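Exoribonuclease II, mitochondrial (Candida glabrata, PDB 6F3H) degrades RNA from the 3' end as the exoribonuclease component of the mitochondrial RNA degradosome, a hydrolytic enzyme that binds magnesium. Local coordinates at residues A[65-68]-A[72-75]; A[169-174]-A[731-736]; A[298-303]-A[351-356]; A[512-517]-A[710-715]; A[562-567]-A[653-658]. The protein carries 1 engineered substitution. All blocks are in the same frame, centred on the assembly; numbering follows the deposited sequence.

Contact 1 (A[65-68]-A[72-75]); sequences TFAK and TLVY
Phe66 and Val74 face each other as a hydrogen-bonded pair, the N-H of each meeting the carbonyl O of the other. Closer to the turn, Lys68 N makes a nearly straight bond to Thr72 O (2.7 Å, N-H...O angle 171°). The pairs Thr65 with Tyr75 and Ala67 with Leu73 are non-hydrogen-bonded, and their side chains share one face of the sheet. There Thr65 and Tyr75 lie alongside each other, pointing the same way, with Thr65 CG2 3.4 Å from Tyr75 CE1. That methyl, trans to the backbone nitrogen of Thr65, also touches Leu73 CD1 (4.0 Å); the other leucine branch, CD2, meets Ala67 CB at 3.9 Å. On the reverse face the Phe66 ring turns its edge to Val74 O, which lies in the ring plane 3.4 Å from Phe66 CD1. Beside the turn, Lys68 CB and Thr72 CG2 pack side by side at 3.7 Å. A second shell sets this strand: the backbone of Thr65 and Ala67 bonds to strand 50-54, while Phe66 and Val74 both rest on Leu42. The whole is a beta hairpin joined by a short connection, strand 73-76 forming one border of a five-stranded antiparallel sheet.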
# COMPACT_ATOMS: atom_id res chain seq x y z
N THR A 65 14.35 -21.25 -5.06
CA THR A 65 14.70 -22.01 -6.24
C THR A 65 13.41 -22.42 -6.90
O THR A 65 12.53 -22.99 -6.26
CB THR A 65 15.51 -23.23 -5.89
OG1 THR A 65 16.51 -22.87 -4.93
CG2 THR A 65 16.14 -23.78 -7.13
N PHE A 66 13.29 -22.10 -8.16
CA PHE A 66 12.14 -22.49 -8.94
C PHE A 66 12.62 -23.37 -10.07
O PHE A 66 13.73 -23.22 -10.55
CB PHE A 66 11.44 -21.29 -9.49
CG PHE A 66 11.06 -20.33 -8.47
CD1 PHE A 66 11.98 -19.46 -7.94
CD2 PHE A 66 9.76 -20.29 -8.02
CE1 PHE A 66 11.61 -18.54 -6.99
CE2 PHE A 66 9.37 -19.40 -7.08
CZ PHE A 66 10.30 -18.51 -6.56
N ALA A 67 11.75 -24.27 -10.51
CA ALA A 67 12.08 -25.17 -11.60
C ALA A 67 11.16 -24.89 -12.78
O ALA A 67 9.95 -24.72 -12.60
CB ALA A 67 11.94 -26.61 -11.14
N LYS A 68 11.74 -24.80 -13.98
CA LYS A 68 10.94 -24.67 -15.19
C LYS A 68 10.48 -26.03 -15.72
O LYS A 68 10.87 -27.11 -15.26
CB LYS A 68 11.66 -23.95 -16.33
CG LYS A 68 12.12 -22.52 -16.13
CD LYS A 68 12.17 -21.86 -17.51
CE LYS A 68 13.27 -20.83 -17.67
NZ LYS A 68 12.80 -19.75 -18.61
N THR A 72 15.21 -26.99 -15.95
CA THR A 72 16.15 -25.93 -15.64
C THR A 72 15.61 -25.13 -14.46
O THR A 72 14.42 -24.78 -14.42
CB THR A 72 16.35 -25.04 -16.89
OG1 THR A 72 17.04 -23.83 -16.54
CG2 THR A 72 15.03 -24.70 -17.54
N LEU A 73 16.48 -24.84 -13.49
CA LEU A 73 16.14 -24.13 -12.26
C LEU A 73 16.23 -22.62 -12.46
O LEU A 73 16.85 -22.13 -13.41
CB LEU A 73 17.07 -24.54 -11.11
CG LEU A 73 17.20 -26.04 -10.84
CD1 LEU A 73 18.04 -26.30 -9.58
CD2 LEU A 73 15.83 -26.67 -10.73
N VAL A 74 15.55 -21.87 -11.60
CA VAL A 74 15.68 -20.43 -11.53
C VAL A 74 15.69 -20.01 -10.07
O VAL A 74 14.88 -20.50 -9.27
CB VAL A 74 14.57 -19.69 -12.31
CG1 VAL A 74 14.58 -18.22 -11.99
CG2 VAL A 74 14.76 -19.87 -13.79
N TYR A 75 16.64 -19.15 -9.71
CA TYR A 75 16.76 -18.59 -8.36
C TYR A 75 16.24 -17.17 -8.42
O TYR A 75 16.71 -16.38 -9.23
CB TYR A 75 18.20 -18.61 -7.89
CG TYR A 75 18.77 -19.98 -7.93
CD1 TYR A 75 18.54 -20.89 -6.90
CD2 TYR A 75 19.52 -20.39 -9.01
CE1 TYR A 75 19.09 -22.16 -6.94
CE2 TYR A 75 20.06 -21.64 -9.07
CZ TYR A 75 19.84 -22.53 -8.04
OH TYR A 75 20.38 -23.80 -8.09

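Contact 2 (A[169-174]-A[731-736]); sequences NFMSLV and YVWSFQ
Trp733 lays one face of its indole beneath the side chain of Met171, a selenomethionine, whose CG comes to 4.4 Å from Trp733 CH2 at the far rim of the six-membered ring. The indole gets there because its CG stands anti to the carbonyl carbon (chi1 -77°), carrying the ring out from helix 725-761. Beside Met171, the carboxamide of Asn169 approaches the indole obliquely near CE3. Amide and indole planes are 26° apart while the side chains cross at a slant, with no hydrogen bond between the segments. Asn169 ends strand 166-169 and occupies the N-cap position of helix 170-178, which makes the tryptophan a neighbour of that helix's first turn. This helix, its preceding strand, helix 212-226 and the hairpin of strands 231-237 and 242-248 are consistent with a winged-helix arrangement. Phe170 is bonded through its backbone to Thr244 and packs on Pro243, Val246 and Leu215. Leu240, in the hairpin loop, also touches Trp733, and Ser242 touches Met171. A turn later on the long helix, Gln736 OE1 accepts a hydrogen bond from Tyr678 N, tying that helix to strand 677-679 as well.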
# COMPACT_ATOMS: atom_id res chain seq x y z
N ASN A 169 -11.25 -5.78 -9.09
CA ASN A 169 -10.63 -6.92 -8.45
C ASN A 169 -10.23 -7.90 -9.53
O ASN A 169 -10.98 -8.15 -10.47
CB ASN A 169 -11.60 -7.58 -7.47
CG ASN A 169 -11.03 -8.85 -6.86
OD1 ASN A 169 -9.81 -9.04 -6.79
ND2 ASN A 169 -11.93 -9.75 -6.43
N PHE A 170 -9.00 -8.37 -9.45
CA PHE A 170 -8.57 -9.27 -10.49
C PHE A 170 -9.30 -10.61 -10.42
O PHE A 170 -9.50 -11.26 -11.45
CB PHE A 170 -7.07 -9.45 -10.38
CG PHE A 170 -6.48 -10.10 -11.55
CD1 PHE A 170 -6.15 -9.35 -12.66
CD2 PHE A 170 -6.27 -11.46 -11.57
CE1 PHE A 170 -5.60 -9.95 -13.78
CE2 PHE A 170 -5.71 -12.07 -12.68
CZ PHE A 170 -5.38 -11.31 -13.79
N MSE A 171 -9.71 -11.03 -9.23
CA MSE A 171 -10.37 -12.32 -9.04
C MSE A 171 -11.74 -12.33 -9.61
O MSE A 171 -12.14 -13.26 -10.30
CB MSE A 171 -10.44 -12.66 -7.57
CG MSE A 171 -9.09 -12.96 -7.01
SE MSE A 171 -8.08 -13.77 -8.45
CE MSE A 171 -6.47 -14.28 -7.50
N SER A 172 -12.49 -11.29 -9.24
CA SER A 172 -13.79 -11.08 -9.82
C SER A 172 -13.70 -11.17 -11.32
O SER A 172 -14.60 -11.69 -11.99
CB SER A 172 -14.34 -9.72 -9.39
OG SER A 172 -14.67 -9.70 -8.00
N LEU A 173 -12.59 -10.70 -11.87
CA LEU A 173 -12.41 -10.71 -13.31
C LEU A 173 -12.21 -12.11 -13.84
O LEU A 173 -12.89 -12.53 -14.79
CB LEU A 173 -11.22 -9.84 -13.65
CG LEU A 173 -10.91 -9.88 -15.12
CD1 LEU A 173 -12.09 -9.29 -15.86
CD2 LEU A 173 -9.64 -9.09 -15.36
N VAL A 174 -11.29 -12.85 -13.24
CA VAL A 174 -11.10 -14.25 -13.62
C VAL A 174 -12.42 -15.00 -13.59
O VAL A 174 -12.76 -15.73 -14.54
CB VAL A 174 -10.08 -14.88 -12.67
CG1 VAL A 174 -10.02 -16.36 -12.90
CG2 VAL A 174 -8.75 -14.23 -12.88
N TYR A 731 -14.68 -6.41 -0.02
CA TYR A 731 -14.09 -5.14 0.36
C TYR A 731 -12.63 -5.29 0.75
O TYR A 731 -11.79 -4.47 0.37
CB TYR A 731 -14.86 -4.54 1.52
CG TYR A 731 -16.08 -3.79 1.10
CD1 TYR A 731 -15.98 -2.47 0.70
CD2 TYR A 731 -17.33 -4.38 1.10
CE1 TYR A 731 -17.10 -1.74 0.32
CE2 TYR A 731 -18.45 -3.67 0.72
CZ TYR A 731 -18.34 -2.36 0.33
OH TYR A 731 -19.46 -1.66 -0.06
N VAL A 732 -12.30 -6.36 1.46
CA VAL A 732 -10.90 -6.57 1.83
C VAL A 732 -10.04 -6.63 0.60
O VAL A 732 -8.91 -6.13 0.58
CB VAL A 732 -10.76 -7.84 2.67
CG1 VAL A 732 -9.31 -8.11 2.97
CG2 VAL A 732 -11.54 -7.70 3.95
N TRP A 733 -10.55 -7.24 -0.46
CA TRP A 733 -9.81 -7.19 -1.70
C TRP A 733 -9.69 -5.77 -2.20
O TRP A 733 -8.60 -5.34 -2.58
CB TRP A 733 -10.46 -8.08 -2.74
CG TRP A 733 -10.16 -9.47 -2.48
CD1 TRP A 733 -10.94 -10.36 -1.81
CD2 TRP A 733 -8.97 -10.17 -2.84
NE1 TRP A 733 -10.31 -11.58 -1.74
CE2 TRP A 733 -9.09 -11.49 -2.37
CE3 TRP A 733 -7.81 -9.80 -3.52
CZ2 TRP A 733 -8.10 -12.45 -2.56
CZ3 TRP A 733 -6.82 -10.76 -3.71
CH2 TRP A 733 -6.98 -12.07 -3.23
N SER A 734 -10.79 -5.02 -2.16
CA SER A 734 -10.73 -3.64 -2.62
C SER A 734 -9.71 -2.85 -1.82
O SER A 734 -8.93 -2.07 -2.37
CB SER A 734 -12.10 -2.98 -2.50
OG SER A 734 -13.13 -3.88 -2.88
N PHE A 735 -9.67 -3.09 -0.51
CA PHE A 735 -8.78 -2.35 0.37
C PHE A 735 -7.34 -2.73 0.16
O PHE A 735 -6.46 -1.86 0.08
CB PHE A 735 -9.14 -2.63 1.82
CG PHE A 735 -10.45 -2.08 2.24
CD1 PHE A 735 -11.12 -1.16 1.45
CD2 PHE A 735 -10.99 -2.44 3.46
CE1 PHE A 735 -12.33 -0.64 1.86
CE2 PHE A 735 -12.20 -1.91 3.88
CZ PHE A 735 -12.87 -1.01 3.09
N GLN A 736 -7.06 -4.03 0.14
CA GLN A 736 -5.69 -4.45 -0.04
C GLN A 736 -5.14 -3.92 -1.35
O GLN A 736 -3.99 -3.46 -1.40
CB GLN A 736 -5.60 -5.96 0.00
CG GLN A 736 -4.21 -6.41 -0.09
CD GLN A 736 -3.47 -6.22 1.21
OE1 GLN A 736 -3.63 -7.03 2.11
NE2 GLN A 736 -2.61 -5.20 1.29

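Contact 3 (A[298-303]-A[351-356]); sequences LLNDYA and SNFILG
Phe353 is the residue of segment 351-356 that meets helix 293-303, touching Asn300 and Ala303 on its last turn. Just before it, Asn352 braces the loop from another quarter: its ND2 is hydrogen-bonded to Asp465 OD2, and its OD1 receives a weak bond from Ile354 N (3.3 Å, 139°) in the pattern of an Asx turn. Phe353 then points its CB at the helix, 3.9 Å from Ala303 CB, and that methyl is 4.1 Å from Phe353 CG. Further along the ring, Phe353 CD1 lies 3.7 Å from Asn300 OD1. The asparagine reaches the ring because its CG is anti to the backbone N (chi1 -177°), and its amide is turned steeply, 67° from the ring plane. The Phe353 side chain also touches Val342 and Leu820. Next comes Ile354, directed away from helix 293-303 and packed on Phe745 and His748 of helix 725-761. The chain now tightens, Gly356 N bonding to Phe353 O at 2.7 Å, and Gly356 O accepts a bond from Asn306 ND2. The arrangement is that of a loop running into a 3-10 turn, packed among helices 293-303, 334-343 and 725-761, with Phe353 and Ile354 directed to different sides.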
# COMPACT_ATOMS: atom_id res chain seq x y z
N LEU A 298 1.58 13.13 -24.45
CA LEU A 298 2.25 11.85 -24.55
C LEU A 298 3.44 11.79 -23.60
O LEU A 298 3.55 10.85 -22.81
CB LEU A 298 2.68 11.62 -25.99
CG LEU A 298 3.89 10.73 -26.15
CD1 LEU A 298 3.53 9.30 -25.85
CD2 LEU A 298 4.33 10.83 -27.56
N LEU A 299 4.29 12.82 -23.62
CA LEU A 299 5.42 12.85 -22.70
C LEU A 299 4.95 12.77 -21.27
O LEU A 299 5.54 12.09 -20.43
CB LEU A 299 6.21 14.13 -22.88
CG LEU A 299 6.77 14.30 -24.27
CD1 LEU A 299 7.22 15.75 -24.41
CD2 LEU A 299 7.89 13.31 -24.48
N ASN A 300 3.86 13.46 -20.99
CA ASN A 300 3.31 13.45 -19.66
C ASN A 300 2.89 12.05 -19.26
O ASN A 300 3.31 11.54 -18.21
CB ASN A 300 2.15 14.43 -19.62
CG ASN A 300 1.56 14.55 -18.27
OD1 ASN A 300 2.24 14.85 -17.30
ND2 ASN A 300 0.27 14.31 -18.18
N ASP A 301 2.09 11.39 -20.09
CA ASP A 301 1.69 10.03 -19.76
C ASP A 301 2.89 9.10 -19.62
O ASP A 301 2.78 8.07 -18.96
CB ASP A 301 0.71 9.50 -20.82
CG ASP A 301 -0.71 10.04 -20.62
OD1 ASP A 301 -1.01 10.41 -19.48
OD2 ASP A 301 -1.54 10.06 -21.56
N TYR A 302 4.04 9.44 -20.19
CA TYR A 302 5.19 8.58 -19.97
C TYR A 302 5.85 8.85 -18.62
O TYR A 302 6.06 7.92 -17.84
CB TYR A 302 6.20 8.74 -21.12
CG TYR A 302 7.22 7.63 -21.19
CD1 TYR A 302 6.98 6.48 -21.92
CD2 TYR A 302 8.42 7.73 -20.52
CE1 TYR A 302 7.92 5.45 -21.98
CE2 TYR A 302 9.37 6.72 -20.56
CZ TYR A 302 9.12 5.59 -21.29
OH TYR A 302 10.07 4.60 -21.31
N ALA A 303 6.15 10.12 -18.32
CA ALA A 303 6.80 10.47 -17.05
C ALA A 303 5.98 10.03 -15.85
O ALA A 303 6.53 9.64 -14.82
CB ALA A 303 7.05 11.97 -16.98
N SER A 351 7.65 20.19 -10.49
CA SER A 351 6.77 19.38 -11.30
C SER A 351 7.01 17.95 -10.88
O SER A 351 7.98 17.32 -11.31
CB SER A 351 7.02 19.60 -12.78
OG SER A 351 6.62 20.91 -13.10
N ASN A 352 6.16 17.47 -10.01
CA ASN A 352 6.15 16.06 -9.76
C ASN A 352 5.11 15.49 -10.70
O ASN A 352 3.91 15.76 -10.56
CB ASN A 352 5.83 15.73 -8.32
CG ASN A 352 6.09 14.30 -8.03
OD1 ASN A 352 6.53 13.57 -8.92
ND2 ASN A 352 5.82 13.86 -6.82
N PHE A 353 5.56 14.71 -11.65
CA PHE A 353 4.68 14.16 -12.66
C PHE A 353 4.04 12.86 -12.24
O PHE A 353 3.04 12.47 -12.83
CB PHE A 353 5.47 13.91 -13.94
CG PHE A 353 5.97 15.15 -14.59
CD1 PHE A 353 5.10 15.98 -15.26
CD2 PHE A 353 7.30 15.48 -14.53
CE1 PHE A 353 5.55 17.12 -15.86
CE2 PHE A 353 7.76 16.61 -15.13
CZ PHE A 353 6.87 17.43 -15.80
N ILE A 354 4.62 12.17 -11.27
CA ILE A 354 4.01 11.00 -10.67
C ILE A 354 2.58 11.31 -10.29
O ILE A 354 1.70 10.44 -10.29
CB ILE A 354 4.84 10.59 -9.44
CG1 ILE A 354 6.30 10.45 -9.85
CG2 ILE A 354 4.31 9.31 -8.84
CD1 ILE A 354 7.23 10.25 -8.68
N LEU A 355 2.31 12.57 -9.98
CA LEU A 355 0.97 12.96 -9.61
C LEU A 355 -0.01 12.78 -10.75
O LEU A 355 -1.21 12.74 -10.52
CB LEU A 355 0.99 14.41 -9.15
CG LEU A 355 2.15 14.57 -8.17
CD1 LEU A 355 2.30 15.99 -7.69
CD2 LEU A 355 1.94 13.62 -6.99
N GLY A 356 0.48 12.67 -11.97
CA GLY A 356 -0.37 12.37 -13.09
C GLY A 356 -0.78 10.92 -13.22
O GLY A 356 -1.53 10.58 -14.14

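Contact 4 (A[512-517]-A[710-715]); sequences FQVRLG and LQLHRF
Strand 505-519 of the mixed sheet in the RNB domain meets helix 703-716 where Val514 and Leu516 face Leu712 and His713, a strand-against-helix contact made by two pairs of side chains. Being two residues apart, Val514 and Leu516 emerge from the same side of the strand, and both direct their CB toward the helix. The backbones stay well separated, with Val514 CA 8.7 Å from Leu712 CA, so branched side chains bridge the gap. In the first pair the methyls Val514 CG1 and Leu712 CD1 approach to 4.4 Å, a light apolar touch. In the second, Leu516 CD2 comes over one face of the His713 imidazole, 4.1 Å above its plane and offset toward the rim, nearest to His713 NE2 at 4.2 Å. The two side chains cross at about a right angle, a methyl set against a ring face. The histidine reaches that position with CG anti to its carbonyl carbon (chi1 -84°). Its polar edge is used elsewhere: NE2 is hydrogen-bonded to Asp430 OD1, which helps set the rotation of the ring, and the nearby carboxylate would probably favour a protonated imidazole. Leu716, close to one turn on from His713, touches both Val514 and Leu516. Phe622 of helix 603-625 packs on Val514 and Leu712 alike, so a second helix fills in beside the pair. Within the sheet, strand 505-519 is bonded to strand 488-499 through Gln513, Arg515 and Gly517, and strand 390-391 runs parallel along its other border, where Arg515 makes a cation-pi contact with Tyr390.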
# COMPACT_ATOMS: atom_id res chain seq x y z
N PHE A 512 -13.10 -4.65 30.04
CA PHE A 512 -13.16 -4.07 28.72
C PHE A 512 -14.58 -3.74 28.34
O PHE A 512 -15.49 -4.56 28.48
CB PHE A 512 -12.57 -5.03 27.69
CG PHE A 512 -12.66 -4.53 26.27
CD1 PHE A 512 -11.70 -3.66 25.76
CD2 PHE A 512 -13.71 -4.91 25.46
CE1 PHE A 512 -11.79 -3.19 24.45
CE2 PHE A 512 -13.80 -4.44 24.15
CZ PHE A 512 -12.84 -3.58 23.65
N GLN A 513 -14.76 -2.55 27.80
CA GLN A 513 -16.10 -2.09 27.51
C GLN A 513 -16.06 -1.19 26.29
O GLN A 513 -15.09 -0.44 26.09
CB GLN A 513 -16.64 -1.35 28.72
CG GLN A 513 -18.10 -1.15 28.73
CD GLN A 513 -18.46 -0.05 29.66
OE1 GLN A 513 -19.54 0.53 29.56
NE2 GLN A 513 -17.55 0.28 30.57
N VAL A 514 -17.10 -1.26 25.47
CA VAL A 514 -17.21 -0.39 24.30
C VAL A 514 -18.49 0.41 24.46
O VAL A 514 -19.54 -0.17 24.73
CB VAL A 514 -17.22 -1.20 22.99
CG1 VAL A 514 -17.14 -0.28 21.76
CG2 VAL A 514 -16.10 -2.23 22.93
N ARG A 515 -18.39 1.73 24.30
CA ARG A 515 -19.52 2.64 24.45
C ARG A 515 -19.44 3.78 23.46
O ARG A 515 -18.34 4.22 23.09
CB ARG A 515 -19.61 3.31 25.81
CG ARG A 515 -20.02 2.47 26.94
CD ARG A 515 -19.88 3.27 28.22
NE ARG A 515 -18.63 2.97 28.89
CZ ARG A 515 -18.09 3.71 29.85
NH1 ARG A 515 -18.69 4.81 30.26
NH2 ARG A 515 -16.95 3.33 30.39
N LEU A 516 -20.60 4.28 23.06
CA LEU A 516 -20.69 5.52 22.30
C LEU A 516 -20.64 6.66 23.29
O LEU A 516 -21.52 6.74 24.15
CB LEU A 516 -21.98 5.59 21.49
CG LEU A 516 -22.31 4.50 20.45
CD1 LEU A 516 -23.60 4.85 19.70
CD2 LEU A 516 -21.18 4.20 19.46
N GLY A 517 -19.64 7.52 23.20
CA GLY A 517 -19.47 8.52 24.24
C GLY A 517 -19.56 9.97 23.84
O GLY A 517 -19.95 10.29 22.71
N LEU A 710 -18.85 0.63 11.72
CA LEU A 710 -20.25 0.43 11.38
C LEU A 710 -20.76 -0.88 11.94
O LEU A 710 -21.93 -0.98 12.33
CB LEU A 710 -20.44 0.43 9.87
CG LEU A 710 -19.99 1.70 9.17
CD1 LEU A 710 -19.38 1.36 7.80
CD2 LEU A 710 -21.12 2.70 9.01
N GLN A 711 -19.89 -1.88 12.02
CA GLN A 711 -20.32 -3.10 12.67
C GLN A 711 -20.59 -2.85 14.14
O GLN A 711 -21.51 -3.43 14.72
CB GLN A 711 -19.26 -4.19 12.49
CG GLN A 711 -19.07 -4.63 11.05
CD GLN A 711 -20.28 -5.37 10.49
OE1 GLN A 711 -20.28 -6.59 10.43
NE2 GLN A 711 -21.33 -4.63 10.12
N LEU A 712 -19.81 -1.95 14.74
CA LEU A 712 -20.01 -1.66 16.15
C LEU A 712 -21.31 -0.91 16.36
O LEU A 712 -22.14 -1.32 17.18
CB LEU A 712 -18.82 -0.88 16.69
CG LEU A 712 -17.64 -1.81 16.91
CD1 LEU A 712 -16.44 -1.10 17.47
CD2 LEU A 712 -18.06 -2.93 17.81
N HIS A 713 -21.55 0.15 15.59
CA HIS A 713 -22.81 0.86 15.71
C HIS A 713 -23.99 -0.10 15.67
O HIS A 713 -24.89 -0.04 16.50
CB HIS A 713 -22.96 1.86 14.59
CG HIS A 713 -22.28 3.15 14.88
ND1 HIS A 713 -22.96 4.34 14.94
CD2 HIS A 713 -20.98 3.43 15.14
CE1 HIS A 713 -22.11 5.31 15.21
NE2 HIS A 713 -20.90 4.79 15.35
N ARG A 714 -23.97 -1.02 14.71
CA ARG A 714 -25.09 -1.95 14.61
C ARG A 714 -25.19 -2.79 15.85
O ARG A 714 -26.26 -2.92 16.45
CB ARG A 714 -24.91 -2.83 13.38
CG ARG A 714 -25.04 -2.07 12.10
CD ARG A 714 -26.37 -1.35 12.14
NE ARG A 714 -26.76 -0.91 10.81
CZ ARG A 714 -27.29 -1.73 9.91
NH1 ARG A 714 -27.64 -1.27 8.72
NH2 ARG A 714 -27.47 -3.01 10.20
N PHE A 715 -24.06 -3.32 16.29
CA PHE A 715 -24.05 -4.27 17.39
C PHE A 715 -24.45 -3.63 18.70
O PHE A 715 -25.28 -4.16 19.45
CB PHE A 715 -22.67 -4.86 17.51
CG PHE A 715 -22.53 -5.78 18.64
CD1 PHE A 715 -23.10 -7.03 18.60
CD2 PHE A 715 -21.81 -5.40 19.75
CE1 PHE A 715 -22.96 -7.91 19.65
CE2 PHE A 715 -21.66 -6.26 20.80
CZ PHE A 715 -22.23 -7.52 20.75

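Contact 5 (A[562-567]-A[653-658]); sequences KRIHDD and ENIKLG
Ile564 and Ile655 form the tightly packed side of this helix crossing, both buried, with Ile564 CG2 4.1 Å from Ile655 CD1. The same methyl lies 3.9 Å from Ile655 O and 4.0 Å from Lys656 CA, so it nestles against the backbone of the second helix. Ile655 brings CD1 across with its CG1 placed between the backbone N and the carbonyl carbon (chi1 68°). The more open side is polar and held less firmly. His565 NE2 donates a weak bond to Lys656 O at 3.0 Å, bent to 122°, and Lys656 NZ returns a weak one to His565 O at 3.2 Å. Each group has a stronger partner: His565 ND1 bonds to His561 O, with the two histidine rings stacked, and Lys656 NZ bonds to Asn568 OD1. Asp566 OD1, though opposite in charge, stays 6.3 Å from Lys656 NZ. Helix 642-657 itself stops directly afterwards, Gly658 taking a positive phi. The axes of the two short helical segments approach to 9.3 Å, with their N-to-C directions 129° apart. Behind helix 543-567 stands helix 603-625, joined to it by salt bridges from Arg563 to Glu610 and from Asp567 to Lys617.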
# COMPACT_ATOMS: atom_id res chain seq x y z
N LYS A 562 6.06 -6.20 28.03
CA LYS A 562 5.22 -7.38 28.03
C LYS A 562 5.14 -7.99 26.63
O LYS A 562 5.35 -9.20 26.46
CB LYS A 562 3.83 -7.01 28.54
CG LYS A 562 2.92 -8.18 28.86
CD LYS A 562 1.86 -7.80 29.90
N ARG A 563 4.82 -7.17 25.63
CA ARG A 563 4.65 -7.64 24.25
C ARG A 563 5.87 -8.40 23.78
O ARG A 563 5.76 -9.41 23.09
CB ARG A 563 4.39 -6.46 23.32
CG ARG A 563 2.98 -5.90 23.35
CD ARG A 563 2.82 -4.82 22.27
NE ARG A 563 3.57 -5.20 21.08
CZ ARG A 563 4.42 -4.42 20.41
NH1 ARG A 563 4.63 -3.18 20.79
NH2 ARG A 563 5.05 -4.90 19.34
N ILE A 564 7.06 -7.92 24.17
CA ILE A 564 8.31 -8.59 23.81
C ILE A 564 8.44 -9.92 24.53
O ILE A 564 8.55 -10.97 23.90
CB ILE A 564 9.50 -7.68 24.13
CG1 ILE A 564 9.46 -6.44 23.24
CG2 ILE A 564 10.78 -8.46 24.00
CD1 ILE A 564 10.62 -5.53 23.46
N HIS A 565 8.45 -9.90 25.87
CA HIS A 565 8.78 -11.12 26.60
C HIS A 565 7.67 -12.15 26.61
O HIS A 565 7.95 -13.34 26.82
CB HIS A 565 9.19 -10.79 28.02
CG HIS A 565 10.47 -10.05 28.07
ND1 HIS A 565 10.59 -8.75 27.63
CD2 HIS A 565 11.71 -10.43 28.47
CE1 HIS A 565 11.84 -8.35 27.77
NE2 HIS A 565 12.54 -9.35 28.28
N ASP A 566 6.44 -11.74 26.36
CA ASP A 566 5.27 -12.60 26.50
C ASP A 566 4.52 -12.87 25.21
O ASP A 566 4.08 -13.99 24.98
CB ASP A 566 4.31 -12.00 27.52
CG ASP A 566 4.96 -11.77 28.86
OD1 ASP A 566 6.21 -11.75 28.94
OD2 ASP A 566 4.20 -11.63 29.84
N ASP A 567 4.38 -11.87 24.34
CA ASP A 567 3.73 -12.08 23.06
C ASP A 567 4.74 -12.35 21.98
O ASP A 567 4.36 -12.52 20.82
CB ASP A 567 2.89 -10.88 22.67
CG ASP A 567 1.95 -10.46 23.76
OD1 ASP A 567 1.81 -11.26 24.71
OD2 ASP A 567 1.36 -9.36 23.66
N GLU A 653 15.87 -13.66 19.91
CA GLU A 653 16.22 -13.70 21.32
C GLU A 653 16.95 -12.43 21.73
O GLU A 653 16.87 -12.04 22.90
CB GLU A 653 17.05 -14.93 21.65
CG GLU A 653 17.93 -15.43 20.55
CD GLU A 653 18.27 -16.90 20.71
OE1 GLU A 653 19.45 -17.27 20.55
OE2 GLU A 653 17.34 -17.69 21.01
N ASN A 654 17.66 -11.78 20.81
CA ASN A 654 18.34 -10.54 21.15
C ASN A 654 17.37 -9.46 21.60
O ASN A 654 17.76 -8.56 22.36
CB ASN A 654 19.16 -10.02 19.98
CG ASN A 654 20.39 -10.86 19.74
OD1 ASN A 654 20.55 -11.92 20.33
ND2 ASN A 654 21.28 -10.38 18.86
N ILE A 655 16.11 -9.53 21.19
CA ILE A 655 15.22 -8.44 21.56
C ILE A 655 14.73 -8.65 22.99
O ILE A 655 14.57 -7.68 23.74
CB ILE A 655 14.07 -8.36 20.55
CG1 ILE A 655 13.15 -9.57 20.65
CG2 ILE A 655 14.62 -8.27 19.14
CD1 ILE A 655 11.76 -9.34 20.12
N LYS A 656 14.53 -9.91 23.41
CA LYS A 656 14.24 -10.22 24.81
C LYS A 656 15.38 -9.75 25.72
O LYS A 656 15.14 -9.25 26.83
CB LYS A 656 14.00 -11.72 24.95
CG LYS A 656 12.88 -12.23 24.06
CD LYS A 656 12.20 -13.42 24.69
CE LYS A 656 11.11 -13.96 23.79
NZ LYS A 656 9.93 -14.41 24.60
N LEU A 657 16.63 -9.94 25.27
CA LEU A 657 17.82 -9.71 26.07
C LEU A 657 18.16 -8.24 26.20
O LEU A 657 18.88 -7.86 27.13
CB LEU A 657 19.02 -10.46 25.48
N GLY A 658 17.71 -7.40 25.28
CA GLY A 658 17.94 -6.00 25.49
C GLY A 658 18.49 -5.30 24.28
O GLY A 658 18.27 -4.10 24.12

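In the fold
The five contacts are dispersed, with no touching between any two. Contact 1 is a local hairpin near the N-terminal end of the chain, complete before the others begin. Contact 2 spans more than 550 residues, and the chain between its segments holds contacts 3, 4 and 5 in full; contact 5 in turn falls between the segments of contact 4. Contacts 4 and 5 both lie in the RNB domain, their centres 33 Å apart, and helix 603-625 touches both. Helix 725-761 carries one side of contact 2, is touched by the loop of contact 3, and follows helix 703-716 of contact 4. That long helix thus links the nuclease domain to the N-terminal regions, while contacts 1 and 4 stand on opposite sides of the chain's centre, their own centres 52 Å apart.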